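PDB 4OIF: beta-galactosidase from Geobacillus stearothermophilus, which probably hydrolyses terminal non-reducing beta-D-galactose residues from beta-D-galactosides, as a zinc-binding member of glycoside hydrolase family 42. Local coordinates for residues Asp533-Arg538 with Tyr550-Tyr555. Residues are numbered along the deposited sequence; the frame is centred on the assembly and turned at random.
Sequences DTLYPR and YELKDY
Thr534 and Tyr555 run alongside each other on one face of a two-stranded antiparallel sheet in the trimerisation domain, as a non-hydrogen-bonded pair at its end. Thr534 OG1 meets the rim of the ring, 3.5 Å from Tyr555 CE1. CG of Tyr555 is anti to its carbonyl carbon (chi1 -61°), which keeps the ring beside the threonine. Its far end is fixed elsewhere: Tyr555 OH is hydrogen-bonded to Thr435 OG1 and to the backbone N of Ala432. At the backbone, Tyr555 CA makes a CA-H...O contact of 3.3 Å with Asp533 O.

Leu535 leaves the strand, and its CB points toward 550-555. With Leu535 CG anti to the carbonyl carbon (chi1 -52°), CB and CG each lie 3.7 Å from Asp554 O. Leu535 CD1 meets Leu552 CD2 at 3.6 Å, the two side chains set roughly perpendicular. Leu535 N donates to Asp554 O over 2.9 Å, from above the carbonyl plane. A water donates to the same oxygen and to Leu535 O. A second water links Tyr536 O with Asp554 N. The Asp554 carboxylate pairs with Arg597, while Asp533 OD2 is hydrogen-bonded to Tyr575 OH and salt-bridged to Arg338 of the second subunit. Cutting Leu535 back to an alanine removes CG and both methyls, and is likely to open a gap beside Leu552 CD2 and next to Asp554. The chemistry is mixed: one direct backbone bond and two water bridges join the two segments, with a small apolar contact between the leucines. Leu535 also packs on Arg338 of the second subunit, so the contact is part of the interface.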
ATOM      1  N   ASP A 533     -12.042 -11.384  24.554  1.00  8.74           N
ATOM      2  CA  ASP A 533     -10.598 -11.416  24.448  1.00  7.84           C
ATOM      3  C   ASP A 533     -10.180 -11.436  22.982  1.00 11.24           C
ATOM      4  O   ASP A 533     -10.489 -12.393  22.263  1.00 10.64           O
ATOM      5  CB  ASP A 533     -10.051 -12.637  25.174  1.00 12.97           C
ATOM      6  CG  ASP A 533      -8.573 -12.540  25.442  1.00  9.38           C
ATOM      7  OD1 ASP A 533      -8.043 -11.408  25.566  1.00 10.37           O
ATOM      8  OD2 ASP A 533      -7.947 -13.607  25.534  1.00  9.90           O
ATOM      9  N   THR A 534      -9.487 -10.388  22.536  1.00  8.77           N
ATOM     10  CA  THR A 534      -9.002 -10.324  21.159  1.00  7.30           C
ATOM     11  C   THR A 534      -7.537 -10.736  21.078  1.00 11.82           C
ATOM     12  O   THR A 534      -6.690 -10.173  21.765  1.00 13.37           O
ATOM     13  CB  THR A 534      -9.164  -8.919  20.567  1.00 10.52           C
ATOM     14  OG1 THR A 534     -10.557  -8.586  20.485  1.00  4.33           O
ATOM     15  CG2 THR A 534      -8.550  -8.865  19.175  1.00  8.43           C
ATOM     16  N   LEU A 535      -7.236 -11.708  20.223  1.00 12.60           N
ATOM     17  CA  LEU A 535      -5.909 -12.322  20.211  1.00  7.80           C
ATOM     18  C   LEU A 535      -5.050 -11.920  19.019  1.00 12.76           C
ATOM     19  O   LEU A 535      -5.565 -11.578  17.962  1.00  9.56           O
ATOM     20  CB  LEU A 535      -6.046 -13.841  20.234  1.00  9.38           C
ATOM     21  CG  LEU A 535      -6.937 -14.378  21.356  1.00 10.42           C
ATOM     22  CD1 LEU A 535      -6.899 -15.890  21.369  1.00 10.80           C
ATOM     23  CD2 LEU A 535      -6.486 -13.811  22.698  1.00 11.59           C
ATOM     24  N   TYR A 536      -3.733 -11.960  19.213  1.00 13.64           N
ATOM     25  CA  TYR A 536      -2.766 -11.750  18.136  1.00 11.53           C
ATOM     26  C   TYR A 536      -2.671 -13.014  17.292  1.00 11.82           C
ATOM     27  O   TYR A 536      -3.062 -14.080  17.759  1.00 14.46           O
ATOM     28  CB  TYR A 536      -1.400 -11.363  18.721  1.00 10.58           C
ATOM     29  CG  TYR A 536      -1.350  -9.918  19.137  1.00  9.71           C
ATOM     30  CD1 TYR A 536      -1.833  -9.510  20.379  1.00  8.68           C
ATOM     31  CD2 TYR A 536      -0.862  -8.952  18.272  1.00  4.56           C
ATOM     32  CE1 TYR A 536      -1.806  -8.172  20.751  1.00 10.00           C
ATOM     33  CE2 TYR A 536      -0.837  -7.624  18.624  1.00 11.83           C
ATOM     34  CZ  TYR A 536      -1.308  -7.231  19.862  1.00 12.99           C
ATOM     35  OH  TYR A 536      -1.265  -5.896  20.194  1.00 10.12           O
ATOM     36  N   PRO A 537      -2.181 -12.902  16.043  1.00 10.84           N
ATOM     37  CA  PRO A 537      -2.115 -14.069  15.147  1.00 11.23           C
ATOM     38  C   PRO A 537      -1.414 -15.305  15.720  1.00 12.78           C
ATOM     39  O   PRO A 537      -1.877 -16.420  15.492  1.00 14.11           O
ATOM     40  CB  PRO A 537      -1.342 -13.526  13.942  1.00  7.11           C
ATOM     41  CG  PRO A 537      -1.767 -12.105  13.876  1.00  5.06           C
ATOM     42  CD  PRO A 537      -1.871 -11.653  15.321  1.00  9.49           C
ATOM     43  N   ARG A 538      -0.328 -15.129  16.456  1.00  8.09           N
ATOM     44  CA  ARG A 538       0.364 -16.295  16.987  1.00  9.05           C
ATOM     45  C   ARG A 538      -0.295 -16.828  18.266  1.00 16.68           C
ATOM     46  O   ARG A 538       0.065 -17.902  18.744  1.00 16.71           O
ATOM     47  CB  ARG A 538       1.836 -15.970  17.250  1.00 10.70           C
ATOM     48  CG  ARG A 538       2.648 -15.701  15.989  1.00 11.19           C
ATOM     49  CD  ARG A 538       4.053 -15.228  16.324  1.00 17.41           C
ATOM     50  NE  ARG A 538       4.867 -15.136  15.112  1.00 53.10           N
ATOM     51  CZ  ARG A 538       5.310 -14.001  14.574  1.00 63.42           C
ATOM     52  NH1 ARG A 538       5.038 -12.828  15.147  1.00 37.97           N
ATOM     53  NH2 ARG A 538       6.038 -14.038  13.462  1.00 49.61           N
ATOM     54  N   TYR A 550     -10.151 -28.745  21.352  1.00 14.31           N
ATOM     55  CA  TYR A 550     -10.328 -28.083  20.049  1.00 16.98           C
ATOM     56  C   TYR A 550      -9.568 -26.760  20.031  1.00 12.64           C
ATOM     57  O   TYR A 550      -9.636 -25.996  20.981  1.00 10.72           O
ATOM     58  CB  TYR A 550     -11.811 -27.840  19.749  1.00 10.18           C
ATOM     59  CG  TYR A 550     -12.662 -29.093  19.647  1.00 17.26           C
ATOM     60  CD1 TYR A 550     -13.279 -29.634  20.768  1.00 17.81           C
ATOM     61  CD2 TYR A 550     -12.855 -29.727  18.425  1.00 14.21           C
ATOM     62  CE1 TYR A 550     -14.062 -30.769  20.673  1.00 15.67           C
ATOM     63  CE2 TYR A 550     -13.632 -30.864  18.320  1.00 10.83           C
ATOM     64  CZ  TYR A 550     -14.230 -31.380  19.445  1.00 16.79           C
ATOM     65  OH  TYR A 550     -15.000 -32.509  19.342  1.00 18.35           O
ATOM     66  N   GLU A 551      -8.844 -26.479  18.957  1.00  7.11           N
ATOM     67  CA  GLU A 551      -8.039 -25.262  18.926  1.00 13.12           C
ATOM     68  C   GLU A 551      -8.858 -23.968  18.813  1.00 12.35           C
ATOM     69  O   GLU A 551      -9.821 -23.886  18.053  1.00 11.65           O
ATOM     70  CB  GLU A 551      -7.035 -25.316  17.777  1.00 12.34           C
ATOM     71  CG  GLU A 551      -5.949 -24.240  17.883  1.00 21.46           C
ATOM     72  CD  GLU A 551      -5.120 -24.113  16.621  1.00 21.94           C
ATOM     73  OE1 GLU A 551      -3.874 -24.105  16.722  1.00 20.15           O
ATOM     74  OE2 GLU A 551      -5.717 -24.018  15.529  1.00 19.68           O
ATOM     75  N   LEU A 552      -8.457 -22.960  19.583  1.00  9.73           N
ATOM     76  CA  LEU A 552      -9.077 -21.646  19.511  1.00  8.88           C
ATOM     77  C   LEU A 552      -8.118 -20.631  18.917  1.00  9.84           C
ATOM     78  O   LEU A 552      -6.923 -20.619  19.247  1.00  9.76           O
ATOM     79  CB  LEU A 552      -9.531 -21.173  20.896  1.00  8.66           C
ATOM     80  CG  LEU A 552     -10.215 -19.805  21.001  1.00  6.42           C
ATOM     81  CD1 LEU A 552     -11.203 -19.818  22.161  1.00  5.53           C
ATOM     82  CD2 LEU A 552      -9.228 -18.648  21.161  1.00  1.80           C
ATOM     83  N   LYS A 553      -8.668 -19.766  18.067  1.00  9.59           N
ATOM     84  CA  LYS A 553      -7.952 -18.613  17.522  1.00 18.24           C
ATOM     85  C   LYS A 553      -8.813 -17.345  17.536  1.00 10.82           C
ATOM     86  O   LYS A 553     -10.045 -17.425  17.560  1.00 12.34           O
ATOM     87  CB  LYS A 553      -7.479 -18.902  16.089  1.00 14.46           C
ATOM     88  CG  LYS A 553      -6.486 -20.042  16.011  1.00 21.37           C
ATOM     89  CD  LYS A 553      -5.777 -20.108  14.680  1.00 33.48           C
ATOM     90  CE  LYS A 553      -6.705 -20.447  13.537  1.00 31.68           C
ATOM     91  NZ  LYS A 553      -5.940 -20.481  12.247  1.00 45.21           N
ATOM     92  N   ASP A 554      -8.147 -16.191  17.539  1.00  8.03           N
ATOM     93  CA  ASP A 554      -8.751 -14.876  17.268  1.00  8.46           C
ATOM     94  C   ASP A 554      -9.594 -14.284  18.390  1.00  7.22           C
ATOM     95  O   ASP A 554      -9.363 -13.143  18.793  1.00  8.77           O
ATOM     96  CB  ASP A 554      -9.611 -14.928  15.996  1.00  5.59           C
ATOM     97  CG  ASP A 554      -8.811 -15.300  14.762  1.00  9.30           C
ATOM     98  OD1 ASP A 554      -7.570 -15.134  14.771  1.00  7.36           O
ATOM     99  OD2 ASP A 554      -9.431 -15.748  13.773  1.00 12.53           O
ATOM    100  N   TYR A 555     -10.590 -15.029  18.871  1.00 10.94           N
ATOM    101  CA  TYR A 555     -11.493 -14.505  19.897  1.00  6.72           C
ATOM    102  C   TYR A 555     -11.886 -15.526  20.953  1.00  7.51           C
ATOM    103  O   TYR A 555     -12.163 -16.688  20.651  1.00  5.30           O
ATOM    104  CB  TYR A 555     -12.761 -13.945  19.254  1.00  5.73           C
ATOM    105  CG  TYR A 555     -12.488 -12.809  18.306  1.00 12.32           C
ATOM    106  CD1 TYR A 555     -12.223 -11.534  18.789  1.00 15.71           C
ATOM    107  CD2 TYR A 555     -12.491 -13.004  16.934  1.00  7.96           C
ATOM    108  CE1 TYR A 555     -11.962 -10.485  17.941  1.00 14.67           C
ATOM    109  CE2 TYR A 555     -12.231 -11.954  16.072  1.00 18.90           C
ATOM    110  CZ  TYR A 555     -11.965 -10.696  16.586  1.00 12.63           C
ATOM    111  OH  TYR A 555     -11.702  -9.641  15.751  1.00  7.62           O
TER
HETATM  112  O   HOH W   1      -8.158 -11.594  16.651  1.00  5.85           O
HETATM  113  O   HOH W   2      -5.110 -16.162  17.208  1.00  9.56           O